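Local coordinates for protein pectinesterase A (Erwinia chrysanthemi, PDB 2NTP) that hydrolyses the methyl esters of galacturonosyl units in pectin, releasing methanol, probably as the first step in the maceration and soft-rotting of plant tissue, at residues I37-G42 with L55-E60; G87-T92 with Q129-Y134; N202-L207 with K237-G242; V221-R226 with V266-S271. All coordinates share one frame; numbering follows the deposited sequence.

Interaction 1: I37-G42 with L55-E60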
loop_
_atom_site.group_PDB
_atom_site.type_symbol
_atom_site.label_atom_id
_atom_site.label_comp_id
_atom_site.label_asym_id
_atom_site.label_seq_id
_atom_site.Cartn_x
_atom_site.Cartn_y
_atom_site.Cartn_z
ATOM N N ILE A 37 17.003 -6.056 13.333
ATOM C CA ILE A 37 16.262 -6.063 14.591
ATOM C C ILE A 37 15.228 -7.187 14.614
ATOM O O ILE A 37 14.378 -7.284 13.720
ATOM C CB ILE A 37 15.567 -4.699 14.840
ATOM C CG1 ILE A 37 16.597 -3.568 14.812
ATOM C CG2 ILE A 37 14.794 -4.718 16.171
ATOM C CD1 ILE A 37 16.000 -2.165 14.707
ATOM N N LEU A 38 15.315 -8.042 15.631
ATOM C CA LEU A 38 14.305 -9.065 15.851
ATOM C C LEU A 38 13.218 -8.475 16.730
ATOM O O LEU A 38 13.506 -7.869 17.767
ATOM C CB LEU A 38 14.899 -10.322 16.501
ATOM C CG LEU A 38 13.938 -11.467 16.862
ATOM C CD1 LEU A 38 13.320 -12.129 15.626
ATOM C CD2 LEU A 38 14.644 -12.513 17.731
ATOM N N ILE A 39 11.972 -8.630 16.296
ATOM C CA ILE A 39 10.822 -8.168 17.067
ATOM C C ILE A 39 10.003 -9.377 17.522
ATOM O O ILE A 39 9.353 -10.035 16.713
ATOM C CB ILE A 39 9.944 -7.188 16.240
ATOM C CG1 ILE A 39 10.777 -6.000 15.739
ATOM C CG2 ILE A 39 8.755 -6.704 17.064
ATOM C CD1 ILE A 39 10.105 -5.181 14.626
ATOM N N LYS A 40 10.047 -9.676 18.821
ATOM C CA LYS A 40 9.277 -10.795 19.374
ATOM C C LYS A 40 7.778 -10.499 19.357
ATOM O O LYS A 40 7.378 -9.328 19.333
ATOM C CB LYS A 40 9.743 -11.128 20.800
ATOM C CG LYS A 40 11.178 -11.628 20.895
ATOM C CD LYS A 40 11.291 -13.092 20.473
ATOM C CE LYS A 40 12.594 -13.719 20.953
ATOM N NZ LYS A 40 12.585 -13.962 22.426
ATOM N N ASN A 41 6.967 -11.559 19.362
ATOM C CA ASN A 41 5.505 -11.455 19.320
ATOM C C ASN A 41 4.945 -10.441 20.309
ATOM O O ASN A 41 5.387 -10.364 21.462
ATOM C CB ASN A 41 4.846 -12.821 19.553
ATOM C CG ASN A 41 4.967 -13.749 18.354
ATOM O OD1 ASN A 41 5.053 -13.304 17.211
ATOM N ND2 ASN A 41 4.966 -15.051 18.615
ATOM N N GLY A 42 3.981 -9.663 19.840
ATOM C CA GLY A 42 3.348 -8.627 20.644
ATOM C C GLY A 42 2.775 -7.563 19.733
ATOM O O GLY A 42 3.111 -7.510 18.549
ATOM N N LEU A 55 18.512 -0.788 7.031
ATOM C CA LEU A 55 17.845 -1.235 8.255
ATOM C C LEU A 55 16.869 -2.350 7.925
ATOM O O LEU A 55 16.184 -2.291 6.895
ATOM C CB LEU A 55 17.111 -0.080 8.943
ATOM C CG LEU A 55 16.269 -0.476 10.166
ATOM C CD1 LEU A 55 17.159 -0.841 11.357
ATOM C CD2 LEU A 55 15.285 0.611 10.528
ATOM N N HIS A 56 16.815 -3.354 8.799
ATOM C CA HIS A 56 16.040 -4.578 8.560
ATOM C C HIS A 56 15.309 -5.035 9.817
ATOM O O HIS A 56 15.915 -5.199 10.880
ATOM C CB HIS A 56 16.954 -5.680 8.021
ATOM C CG HIS A 56 17.816 -5.226 6.886
ATOM N ND1 HIS A 56 17.391 -5.247 5.575
ATOM C CD2 HIS A 56 19.056 -4.683 6.872
ATOM C CE1 HIS A 56 18.342 -4.764 4.800
ATOM N NE2 HIS A 56 19.358 -4.400 5.564
ATOM N N LEU A 57 13.997 -5.214 9.683
ATOM C CA LEU A 57 13.152 -5.685 10.776
ATOM C C LEU A 57 12.694 -7.100 10.476
ATOM O O LEU A 57 12.295 -7.394 9.352
ATOM C CB LEU A 57 11.934 -4.769 10.964
ATOM C CG LEU A 57 12.167 -3.260 11.130
ATOM C CD1 LEU A 57 10.844 -2.516 11.268
ATOM C CD2 LEU A 57 13.071 -2.969 12.339
ATOM N N LYS A 58 12.775 -7.970 11.481
ATOM C CA LYS A 58 12.292 -9.343 11.378
ATOM C C LYS A 58 11.410 -9.663 12.577
ATOM O O LYS A 58 11.889 -9.684 13.711
ATOM C CB LYS A 58 13.465 -10.334 11.302
ATOM C CG LYS A 58 13.042 -11.771 11.027
ATOM C CD LYS A 58 14.245 -12.701 10.921
ATOM C CE LYS A 58 13.812 -14.148 10.718
ATOM N NZ LYS A 58 14.977 -15.045 10.438
ATOM N N GLY A 59 10.126 -9.901 12.321
ATOM C CA GLY A 59 9.190 -10.278 13.368
ATOM C C GLY A 59 9.269 -11.763 13.658
ATOM O O GLY A 59 9.682 -12.550 12.802
ATOM N N GLU A 60 8.880 -12.138 14.876
ATOM C CA GLU A 60 8.848 -13.541 15.297
ATOM C C GLU A 60 7.879 -14.367 14.445
ATOM O O GLU A 60 8.155 -15.528 14.127
ATOM C CB GLU A 60 8.492 -13.641 16.787
ATOM C CG GLU A 60 8.396 -15.076 17.321
ATOM C CD GLU A 60 8.249 -15.158 18.835
ATOM O OE1 GLU A 60 8.224 -14.104 19.513
ATOM O OE2 GLU A 60 8.163 -16.298 19.347
#

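Interaction 2: G87-T92 with Q129-Y134. With ADA (alpha-D-galactopyranuronic acid), chain C.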
loop_
_atom_site.group_PDB
_atom_site.type_symbol
_atom_site.label_atom_id
_atom_site.label_comp_id
_atom_site.label_asym_id
_atom_site.label_seq_id
_atom_site.Cartn_x
_atom_site.Cartn_y
_atom_site.Cartn_z
ATOM N N GLY A 87 1.009 11.981 6.170
ATOM C CA GLY A 87 1.209 12.096 7.614
ATOM C C GLY A 87 0.515 11.061 8.479
ATOM O O GLY A 87 0.859 10.906 9.651
ATOM N N SER A 88 -0.454 10.346 7.909
ATOM C CA SER A 88 -1.247 9.368 8.661
ATOM C C SER A 88 -0.562 8.011 8.821
ATOM O O SER A 88 -1.047 7.152 9.565
ATOM C CB SER A 88 -2.603 9.152 7.979
ATOM O OG SER A 88 -2.468 8.334 6.822
ATOM N N SER A 89 0.550 7.815 8.113
ATOM C CA SER A 89 1.147 6.488 7.991
ATOM C C SER A 89 1.667 5.937 9.313
ATOM O O SER A 89 2.319 6.649 10.074
ATOM C CB SER A 89 2.268 6.487 6.955
ATOM O OG SER A 89 2.611 5.145 6.643
ATOM N N THR A 90 1.392 4.658 9.567
ATOM C CA THR A 90 1.931 3.995 10.756
ATOM C C THR A 90 3.446 3.847 10.614
ATOM O O THR A 90 4.193 4.154 11.544
ATOM C CB THR A 90 1.251 2.633 11.011
ATOM O OG1 THR A 90 -0.144 2.849 11.260
ATOM C CG2 THR A 90 1.871 1.914 12.225
ATOM N N ILE A 91 3.888 3.382 9.446
ATOM C CA ILE A 91 5.316 3.264 9.152
ATOM C C ILE A 91 5.642 4.024 7.871
ATOM O O ILE A 91 4.970 3.859 6.851
ATOM C CB ILE A 91 5.768 1.783 9.053
ATOM C CG1 ILE A 91 5.620 1.096 10.417
ATOM C CG2 ILE A 91 7.220 1.680 8.542
ATOM C CD1 ILE A 91 6.100 -0.354 10.455
ATOM N N THR A 92 6.665 4.869 7.951
ATOM C CA THR A 92 7.137 5.649 6.812
ATOM C C THR A 92 8.571 5.224 6.495
ATOM O O THR A 92 9.437 5.289 7.365
ATOM C CB THR A 92 7.077 7.161 7.124
ATOM O OG1 THR A 92 5.718 7.544 7.396
ATOM C CG2 THR A 92 7.609 7.975 5.961
ATOM N N GLN A 129 -8.662 8.683 4.702
ATOM C CA GLN A 129 -7.462 7.923 4.359
ATOM C C GLN A 129 -6.657 7.653 5.625
ATOM O O GLN A 129 -6.564 8.501 6.510
ATOM C CB GLN A 129 -6.619 8.585 3.258
ATOM C CG GLN A 129 -6.546 10.091 3.242
ATOM C CD GLN A 129 -7.811 10.775 2.746
ATOM O OE1 GLN A 129 -8.547 11.305 3.537
ATOM N NE2 GLN A 129 -8.047 10.780 1.433
ATOM N N ALA A 130 -6.113 6.445 5.726
ATOM C CA ALA A 130 -5.366 6.044 6.910
ATOM C C ALA A 130 -4.338 4.991 6.502
ATOM O O ALA A 130 -4.622 3.790 6.447
ATOM C CB ALA A 130 -6.311 5.526 7.998
ATOM N N VAL A 131 -3.140 5.478 6.207
ATOM C CA VAL A 131 -2.072 4.670 5.623
ATOM C C VAL A 131 -1.407 3.754 6.655
ATOM O O VAL A 131 -1.079 4.191 7.753
ATOM C CB VAL A 131 -1.016 5.587 4.963
ATOM C CG1 VAL A 131 0.118 4.764 4.352
ATOM C CG2 VAL A 131 -1.656 6.479 3.900
ATOM N N ALA A 132 -1.208 2.486 6.291
ATOM C CA ALA A 132 -0.451 1.557 7.134
ATOM C C ALA A 132 1.047 1.693 6.864
ATOM O O ALA A 132 1.844 1.845 7.792
ATOM C CB ALA A 132 -0.914 0.105 6.908
ATOM N N LEU A 133 1.411 1.664 5.584
ATOM C CA LEU A 133 2.802 1.726 5.153
ATOM C C LEU A 133 2.973 2.711 4.008
ATOM O O LEU A 133 2.229 2.666 3.021
ATOM C CB LEU A 133 3.265 0.332 4.717
ATOM C CG LEU A 133 4.658 0.164 4.111
ATOM C CD1 LEU A 133 5.746 0.517 5.128
ATOM C CD2 LEU A 133 4.806 -1.281 3.617
ATOM N N TYR A 134 3.965 3.585 4.143
ATOM C CA TYR A 134 4.263 4.605 3.148
ATOM C C TYR A 134 5.731 4.469 2.786
ATOM O O TYR A 134 6.594 4.589 3.648
ATOM C CB TYR A 134 3.967 5.993 3.730
ATOM C CG TYR A 134 4.308 7.208 2.877
ATOM C CD1 TYR A 134 4.326 7.150 1.482
ATOM C CD2 TYR A 134 4.569 8.442 3.485
ATOM C CE1 TYR A 134 4.619 8.285 0.719
ATOM C CE2 TYR A 134 4.854 9.567 2.734
ATOM C CZ TYR A 134 4.881 9.485 1.361
ATOM O OH TYR A 134 5.172 10.619 0.628
HETATM C C1 ADA C . -10.539 10.713 -1.887
HETATM C C2 ADA C . -9.979 11.922 -2.631
HETATM C C3 ADA C . -9.152 11.456 -3.831
HETATM C C4 ADA C . -8.091 10.448 -3.382
HETATM C C5 ADA C . -8.778 9.278 -2.676
HETATM C C6 ADA C . -7.822 8.221 -2.184
HETATM O O2 ADA C . -11.064 12.757 -3.051
HETATM O O3 ADA C . -8.546 12.587 -4.473
HETATM O O4 ADA C . -7.203 11.079 -2.451
HETATM O O5 ADA C . -9.495 9.797 -1.546
HETATM O O6B ADA C . -6.895 7.796 -2.919
HETATM O O6A ADA C . -8.014 7.794 -1.028
#

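Interaction 3: N202-L207 with K237-G242. With ADA (alpha-D-galactopyranuronic acid), chain B.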
loop_
_atom_site.group_PDB
_atom_site.type_symbol
_atom_site.label_atom_id
_atom_site.label_comp_id
_atom_site.label_asym_id
_atom_site.label_seq_id
_atom_site.Cartn_x
_atom_site.Cartn_y
_atom_site.Cartn_z
ATOM N N ASN A 202 -23.757 0.218 -5.487
ATOM C CA ASN A 202 -22.667 1.190 -5.565
ATOM C C ASN A 202 -21.310 0.517 -5.349
ATOM O O ASN A 202 -21.245 -0.613 -4.873
ATOM C CB ASN A 202 -22.876 2.330 -4.563
ATOM C CG ASN A 202 -24.027 3.252 -4.947
ATOM O OD1 ASN A 202 -24.480 3.265 -6.095
ATOM N ND2 ASN A 202 -24.498 4.035 -3.985
ATOM N N VAL A 203 -20.236 1.216 -5.708
ATOM C CA VAL A 203 -18.884 0.653 -5.633
ATOM C C VAL A 203 -18.346 0.672 -4.197
ATOM O O VAL A 203 -18.410 1.700 -3.520
ATOM C CB VAL A 203 -17.916 1.386 -6.598
ATOM C CG1 VAL A 203 -16.481 0.877 -6.444
ATOM C CG2 VAL A 203 -18.378 1.209 -8.037
ATOM N N SER A 204 -17.814 -0.469 -3.753
ATOM C CA SER A 204 -17.202 -0.588 -2.426
ATOM C C SER A 204 -15.743 -0.131 -2.385
ATOM O O SER A 204 -15.284 0.375 -1.364
ATOM C CB SER A 204 -17.318 -2.022 -1.896
ATOM O OG SER A 204 -18.605 -2.268 -1.351
ATOM N N GLY A 205 -15.006 -0.319 -3.478
ATOM C CA GLY A 205 -13.620 0.148 -3.505
ATOM C C GLY A 205 -12.847 -0.149 -4.767
ATOM O O GLY A 205 -13.420 -0.568 -5.776
ATOM N N TYR A 206 -11.539 0.093 -4.697
ATOM C CA TYR A 206 -10.620 -0.069 -5.828
ATOM C C TYR A 206 -9.307 -0.586 -5.264
ATOM O O TYR A 206 -8.763 -0.020 -4.308
ATOM C CB TYR A 206 -10.388 1.269 -6.558
ATOM C CG TYR A 206 -11.654 2.084 -6.724
ATOM C CD1 TYR A 206 -12.062 2.972 -5.727
ATOM C CD2 TYR A 206 -12.465 1.939 -7.852
ATOM C CE1 TYR A 206 -13.236 3.703 -5.851
ATOM C CE2 TYR A 206 -13.652 2.676 -7.987
ATOM C CZ TYR A 206 -14.018 3.559 -6.975
ATOM O OH TYR A 206 -15.179 4.294 -7.064
ATOM N N LEU A 207 -8.795 -1.661 -5.844
ATOM C CA LEU A 207 -7.552 -2.261 -5.352
ATOM C C LEU A 207 -6.387 -1.297 -5.502
ATOM O O LEU A 207 -5.564 -1.157 -4.599
ATOM C CB LEU A 207 -7.222 -3.552 -6.104
ATOM C CG LEU A 207 -7.833 -4.856 -5.591
ATOM C CD1 LEU A 207 -9.346 -4.854 -5.668
ATOM C CD2 LEU A 207 -7.259 -6.025 -6.376
ATOM N N LYS A 237 -19.201 -7.812 -8.214
ATOM C CA LYS A 237 -19.028 -6.595 -9.025
ATOM C C LYS A 237 -19.061 -5.300 -8.203
ATOM O O LYS A 237 -19.675 -4.307 -8.610
ATOM C CB LYS A 237 -20.046 -6.565 -10.174
ATOM C CG LYS A 237 -19.893 -7.738 -11.125
ATOM C CD LYS A 237 -20.764 -7.593 -12.363
ATOM C CE LYS A 237 -20.659 -8.829 -13.247
ATOM N NZ LYS A 237 -19.285 -9.051 -13.794
ATOM N N SER A 238 -18.386 -5.327 -7.055
ATOM C CA SER A 238 -18.343 -4.191 -6.122
ATOM C C SER A 238 -16.980 -3.499 -6.083
ATOM O O SER A 238 -16.864 -2.394 -5.551
ATOM C CB SER A 238 -18.727 -4.640 -4.704
ATOM O OG SER A 238 -17.845 -5.645 -4.234
ATOM N N TYR A 239 -15.961 -4.150 -6.645
ATOM C CA TYR A 239 -14.580 -3.650 -6.593
ATOM C C TYR A 239 -13.927 -3.457 -7.957
ATOM O O TYR A 239 -14.009 -4.324 -8.827
ATOM C CB TYR A 239 -13.710 -4.580 -5.743
ATOM C CG TYR A 239 -13.655 -4.179 -4.292
ATOM C CD1 TYR A 239 -14.667 -4.554 -3.401
ATOM C CD2 TYR A 239 -12.601 -3.407 -3.807
ATOM C CE1 TYR A 239 -14.618 -4.178 -2.066
ATOM C CE2 TYR A 239 -12.547 -3.025 -2.479
ATOM C CZ TYR A 239 -13.558 -3.408 -1.613
ATOM O OH TYR A 239 -13.496 -3.022 -0.299
ATOM N N GLY A 240 -13.276 -2.313 -8.135
ATOM C CA GLY A 240 -12.478 -2.077 -9.329
ATOM C C GLY A 240 -11.049 -2.543 -9.132
ATOM O O GLY A 240 -10.509 -2.488 -8.020
ATOM N N LEU A 241 -10.432 -3.001 -10.219
ATOM C CA LEU A 241 -9.017 -3.371 -10.201
ATOM C C LEU A 241 -8.125 -2.150 -10.025
ATOM O O LEU A 241 -7.044 -2.239 -9.442
ATOM C CB LEU A 241 -8.633 -4.101 -11.488
ATOM C CG LEU A 241 -9.212 -5.502 -11.703
ATOM C CD1 LEU A 241 -8.895 -5.978 -13.106
ATOM C CD2 LEU A 241 -8.682 -6.478 -10.657
ATOM N N GLY A 242 -8.593 -1.011 -10.521
ATOM C CA GLY A 242 -7.823 0.219 -10.444
ATOM C C GLY A 242 -8.595 1.390 -11.011
ATOM O O GLY A 242 -9.516 1.209 -11.808
HETATM C C1 ADA B . -18.618 8.933 -4.321
HETATM C C2 ADA B . -17.443 8.458 -5.186
HETATM C C3 ADA B . -17.045 7.028 -4.817
HETATM C C4 ADA B . -16.754 6.925 -3.319
HETATM C C5 ADA B . -17.928 7.465 -2.489
HETATM C C6 ADA B . -17.574 7.489 -1.025
HETATM O O1 ADA B . -19.821 8.222 -4.656
HETATM O O2 ADA B . -17.775 8.539 -6.579
HETATM O O3 ADA B . -15.899 6.610 -5.570
HETATM O O4 ADA B . -15.534 7.618 -3.004
HETATM O O5 ADA B . -18.315 8.785 -2.921
HETATM O O6B ADA B . -17.084 8.534 -0.536
HETATM O O6A ADA B . -17.776 6.456 -0.344
HETATM O O HOH W 1 -21.466 -1.923 -7.726
#

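Interaction 4: V221-R226 with V266-S271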
loop_
_atom_site.group_PDB
_atom_site.type_symbol
_atom_site.label_atom_id
_atom_site.label_comp_id
_atom_site.label_asym_id
_atom_site.label_seq_id
_atom_site.Cartn_x
_atom_site.Cartn_y
_atom_site.Cartn_z
ATOM N N VAL A 221 2.773 -3.623 -10.325
ATOM C CA VAL A 221 2.802 -4.890 -11.057
ATOM C C VAL A 221 2.486 -6.018 -10.083
ATOM O O VAL A 221 3.219 -6.238 -9.110
ATOM C CB VAL A 221 4.162 -5.114 -11.771
ATOM C CG1 VAL A 221 4.150 -6.419 -12.578
ATOM C CG2 VAL A 221 4.500 -3.921 -12.685
ATOM N N ILE A 222 1.381 -6.714 -10.336
ATOM C CA ILE A 222 0.898 -7.761 -9.431
ATOM C C ILE A 222 0.986 -9.119 -10.130
ATOM O O ILE A 222 0.351 -9.325 -11.167
ATOM C CB ILE A 222 -0.555 -7.476 -8.946
ATOM C CG1 ILE A 222 -0.608 -6.203 -8.094
ATOM C CG2 ILE A 222 -1.101 -8.643 -8.119
ATOM C CD1 ILE A 222 -1.047 -4.963 -8.850
ATOM N N THR A 223 1.777 -10.029 -9.567
ATOM C CA THR A 223 2.046 -11.323 -10.212
ATOM C C THR A 223 1.744 -12.503 -9.294
ATOM O O THR A 223 2.023 -12.452 -8.093
ATOM C CB THR A 223 3.527 -11.440 -10.707
ATOM O OG1 THR A 223 4.426 -11.428 -9.590
ATOM C CG2 THR A 223 3.888 -10.307 -11.652
ATOM N N ASN A 224 1.183 -13.566 -9.871
ATOM C CA ASN A 224 1.001 -14.839 -9.163
ATOM C C ASN A 224 0.305 -14.651 -7.818
ATOM O O ASN A 224 0.677 -15.264 -6.814
ATOM C CB ASN A 224 2.352 -15.541 -8.974
ATOM C CG ASN A 224 3.163 -15.618 -10.263
ATOM O OD1 ASN A 224 4.326 -15.195 -10.308
ATOM N ND2 ASN A 224 2.559 -16.154 -11.312
ATOM N N SER A 225 -0.715 -13.800 -7.810
ATOM C CA SER A 225 -1.373 -13.413 -6.575
ATOM C C SER A 225 -2.838 -13.832 -6.548
ATOM O O SER A 225 -3.326 -14.496 -7.465
ATOM C CB SER A 225 -1.227 -11.902 -6.364
ATOM O OG SER A 225 0.116 -11.586 -6.040
ATOM N N ARG A 226 -3.528 -13.450 -5.480
ATOM C CA ARG A 226 -4.920 -13.802 -5.288
ATOM C C ARG A 226 -5.663 -12.549 -4.867
ATOM O O ARG A 226 -5.333 -11.936 -3.851
ATOM C CB ARG A 226 -5.057 -14.903 -4.227
ATOM C CG ARG A 226 -4.486 -16.260 -4.677
ATOM C CD ARG A 226 -4.103 -17.164 -3.508
ATOM N NE ARG A 226 -3.056 -16.573 -2.668
ATOM C CZ ARG A 226 -1.758 -16.513 -2.974
ATOM N NH1 ARG A 226 -1.296 -17.009 -4.116
ATOM N NH2 ARG A 226 -0.915 -15.942 -2.124
ATOM N N VAL A 266 -0.671 -3.534 -13.702
ATOM C CA VAL A 266 -0.686 -4.750 -14.514
ATOM C C VAL A 266 -0.828 -5.971 -13.610
ATOM O O VAL A 266 -0.072 -6.125 -12.642
ATOM C CB VAL A 266 0.581 -4.873 -15.392
ATOM C CG1 VAL A 266 0.507 -6.128 -16.253
ATOM C CG2 VAL A 266 0.744 -3.637 -16.276
ATOM N N PHE A 267 -1.816 -6.810 -13.922
ATOM C CA PHE A 267 -2.026 -8.085 -13.238
ATOM C C PHE A 267 -1.575 -9.211 -14.152
ATOM O O PHE A 267 -2.020 -9.293 -15.297
ATOM C CB PHE A 267 -3.504 -8.296 -12.895
ATOM C CG PHE A 267 -4.016 -7.394 -11.811
ATOM C CD1 PHE A 267 -4.568 -6.152 -12.122
ATOM C CD2 PHE A 267 -3.964 -7.787 -10.472
ATOM C CE1 PHE A 267 -5.046 -5.314 -11.120
ATOM C CE2 PHE A 267 -4.441 -6.953 -9.463
ATOM C CZ PHE A 267 -4.984 -5.714 -9.790
ATOM N N LEU A 268 -0.705 -10.079 -13.641
ATOM C CA LEU A 268 -0.292 -11.271 -14.385
ATOM C C LEU A 268 -0.504 -12.540 -13.573
ATOM O O LEU A 268 -0.121 -12.601 -12.404
ATOM C CB LEU A 268 1.168 -11.177 -14.835
ATOM C CG LEU A 268 1.582 -9.954 -15.657
ATOM C CD1 LEU A 268 2.296 -8.955 -14.754
ATOM C CD2 LEU A 268 2.478 -10.369 -16.811
ATOM N N ASN A 269 -1.119 -13.544 -14.201
ATOM C CA ASN A 269 -1.323 -14.863 -13.581
ATOM C C ASN A 269 -1.927 -14.769 -12.174
ATOM O O ASN A 269 -1.466 -15.426 -11.230
ATOM C CB ASN A 269 0.001 -15.643 -13.556
ATOM C CG ASN A 269 0.589 -15.844 -14.949
ATOM O OD1 ASN A 269 1.672 -15.336 -15.263
ATOM N ND2 ASN A 269 -0.128 -16.580 -15.792
ATOM N N THR A 270 -2.970 -13.954 -12.050
ATOM C CA THR A 270 -3.568 -13.650 -10.755
ATOM C C THR A 270 -5.031 -14.094 -10.698
ATOM O O THR A 270 -5.788 -13.873 -11.639
ATOM C CB THR A 270 -3.388 -12.144 -10.428
ATOM O OG1 THR A 270 -2.013 -11.909 -10.115
ATOM C CG2 THR A 270 -4.244 -11.706 -9.242
ATOM N N SER A 271 -5.413 -14.740 -9.598
ATOM C CA SER A 271 -6.802 -15.157 -9.410
ATOM C C SER A 271 -7.646 -13.982 -8.934
ATOM O O SER A 271 -7.164 -13.110 -8.212
ATOM C CB SER A 271 -6.919 -16.329 -8.437
ATOM O OG SER A 271 -6.554 -15.962 -7.128
HETATM O O HOH W 2 0.157 -17.983 -10.834
HETATM O O HOH W 3 -2.170 -16.718 -8.786
#

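Interaction 1: I37-G42 with L55-E60
The side-chain amide of Asn41 lies flat against one face of the Glu60 carboxylate: their planes are only 3° apart, although the two side chains cross at about a right angle. Asn41 ND2 comes within 3.3 Å of Glu60 CD, so the stack is a real contact. OE1 of Glu60 accepts the backbone N-H of Asn41 (N to OE1 2.8 Å) on its anti side, 28° out of the carboxylate plane. With CG anti to the backbone N (chi1 179°) and the chain extended, Glu60 spans the gap to this N-H. The methylenes of Lys40 pass the same oxygen, CD standing 3.4 Å from Glu60 OE1, while Lys40 NZ makes its salt bridge to Asp14; Asn41 OD1 is hydrogen-bonded to Ser61.

Behind this corner, Ile37, Leu38 and Ile39 pair with Leu57, Lys58 and Gly59 in parallel register, as neighbouring coils of the right-handed parallel beta-helix of pectin methylesterases. Backbone bonds alternate along the pair: Ile37 N to His56 O, Lys58 N to Ile37 O, Ile39 N to Lys58 O and Glu60 N to Ile39 O. On the face of Ile37 and Ile39, Ile37 CD1 sits 3.8 Å from Leu55 CD1 and 3.9 Å from Leu57 CD2, and Ile39 CD1 reaches Leu57 CB at 4.1 Å. Helix 21-26 packs on this face through Ile21, Ala24 and Ile25. Leu38 and Lys58 point to the other face, where Leu38 CD1 approaches Lys58 O at 3.4 Å.

Interaction 2: G87-T92 with Q129-Y134
Ile91 O is gripped by two donors from different directions: Tyr134 N of the neighbouring coil arrives almost in line with the C=O bond (N to O 2.9 Å), whereas the hydroxyl of Ser89, in its own segment, lies above the carbonyl plane (OG to O 2.7 Å). The two coils belong to the parallel beta-helix, with Ile91 beside Leu133 and Thr92 beside Tyr134 in a short parallel sheet. Thr90 N bonds to Val131 O just before the strands begin, and Ile91 N to Ala132 O where they start. Ser88 OG accepts Val131 N in a nearly straight bond (3.0 Å, 176°) and is also hydrogen-bonded to Thr85 O, linking helix 84-87 to the backbone of the next coil. Val131 CG1 fits against Ser89 OG at 3.4 Å, and CB of Tyr134 closes on the same hydroxyl. The side chains of Thr92 and Tyr134 lie side by side, and the Tyr134 ring stacks with that of Tyr157. The side chain of Gln129, a substrate-binding residue, bends at chi2 (-74°) and leads off toward the sugar; its NE2 is hydrogen-bonded to O2 of another galacturonate of the bound oligosaccharide, and lies 3.5 Å from O5 of the chain C galacturonate.

Interaction 3: N202-L207 with K237-G242
The two segments run parallel with end-to-end directions 31° apart, and Gly205 and Tyr206 are bridged to Tyr239 and Gly240 in a short stretch of sheet that bends at Leu207 and Leu241. Tyr239 lays one face of its ring on the opposite backbone: Gly205 N stands 3.7 Å above the centre of the ring, and Ser204 C is offset toward the rim. Because Gly205 has no side chain, the ring can come this close, with Tyr239 CE2 3.5 Å from Gly205 CA. Tyr239 chi1, at -91°, departs from a staggered value with the ring laid over Gly205. Tyr239 OH is hydrogen-bonded to Arg193 O, which fixes the hydroxyl end of the ring, while Leu207 CD1 meets the ring at 4.0 Å from Tyr239 CD2.

These are neighbouring coils of the parallel beta-helix, and the opposite face of their sheet lines the pectin-binding cleft. There Tyr206 projects to the sugar: its OH is hydrogen-bonded to O3 of the chain B galacturonate at 2.8 Å, with O3 near the plane of the ring, and Arg195 binds the same sugar. The Tyr206 side chain also touches the nucleophile Asp175 and the substrate-binding Arg243. Ser238 O receives Ser204 N at 2.8 Å and, weakly, Gly205 N. Gly240 N bonds to Gly205 O and Leu207 N to Gly240 O. One water donates to Lys237 O and, weakly, to Asn202 O.

Interaction 4: V221-R226 with V266-S271
Val266 O takes the N-H of Ile222 in an almost perfectly straight bond, 2.8 Å at 179°, the first of the bonds that hold these two coils of the beta-helix in parallel register. Phe267 follows, and its side chain runs alongside Ile222: Phe267 CD2 is 3.7 Å from Ile222 CB, while Ile222 CD1 hangs over one ring face, 4.3 Å from the centroid, as a CH-pi contact. Leu268 turns to the other face of the sheet, where its CD1 touches Val221 CG1 at 3.8 Å and Thr223 CG2 at 3.7 Å. Its N bonds to Ile222 O, and its O accepts Asn224 N.

Asn269 and Asn224 both have left-handed backbone angles at the turn, their amide planes 10° apart, with Asn224 ND2 3.4 Å from Asn269 CB. The bond of Asn224 OD1 to Asn186 is consistent with the asparagine ladder of parallel beta-helices. One water accepts from Asn224 ND2 and donates to Asn269 O; a second donates to both Ser225 O and Asn269 O. With OG1 beside its backbone N (chi1 -72°), Thr270 accepts Ser225 N and donates to Leu268 O from above the carbonyl plane. Ser271 N bonds to Ser225 O, and Ser271 OG lies 3.2 Å from Arg226 CG, the guanidinium being held by Asp189 and Asn187.

Apolar packing and straight backbone bonds thus join the strands, whereas hydroxyls and two waters add to the backbone bonds at the turn, where strand conformation lapses but the register is kept.

Overall arrangement
All four contacts join neighbouring coils of one right-handed parallel beta-helix. Interactions 1 and 4 share one long parallel sheet, their centres about 28 Å apart, interaction 1 near its start and interaction 4 near its end, where interaction 4 turns the corner into a second sheet. Interactions 2 and 3 belong to two separate short sheets, centres about 21 Å apart, and both supply residues that bind the oligosaccharide. Along the chain, interaction 1 closes before interaction 2 opens, and both precede the rest; interactions 3 and 4 interleave, and they touch where Leu241 CB meets Phe267 CE1 at 3.8 Å. Packing in the interior thus links the long sheet directly to the sheet that presents Tyr206 to substrate.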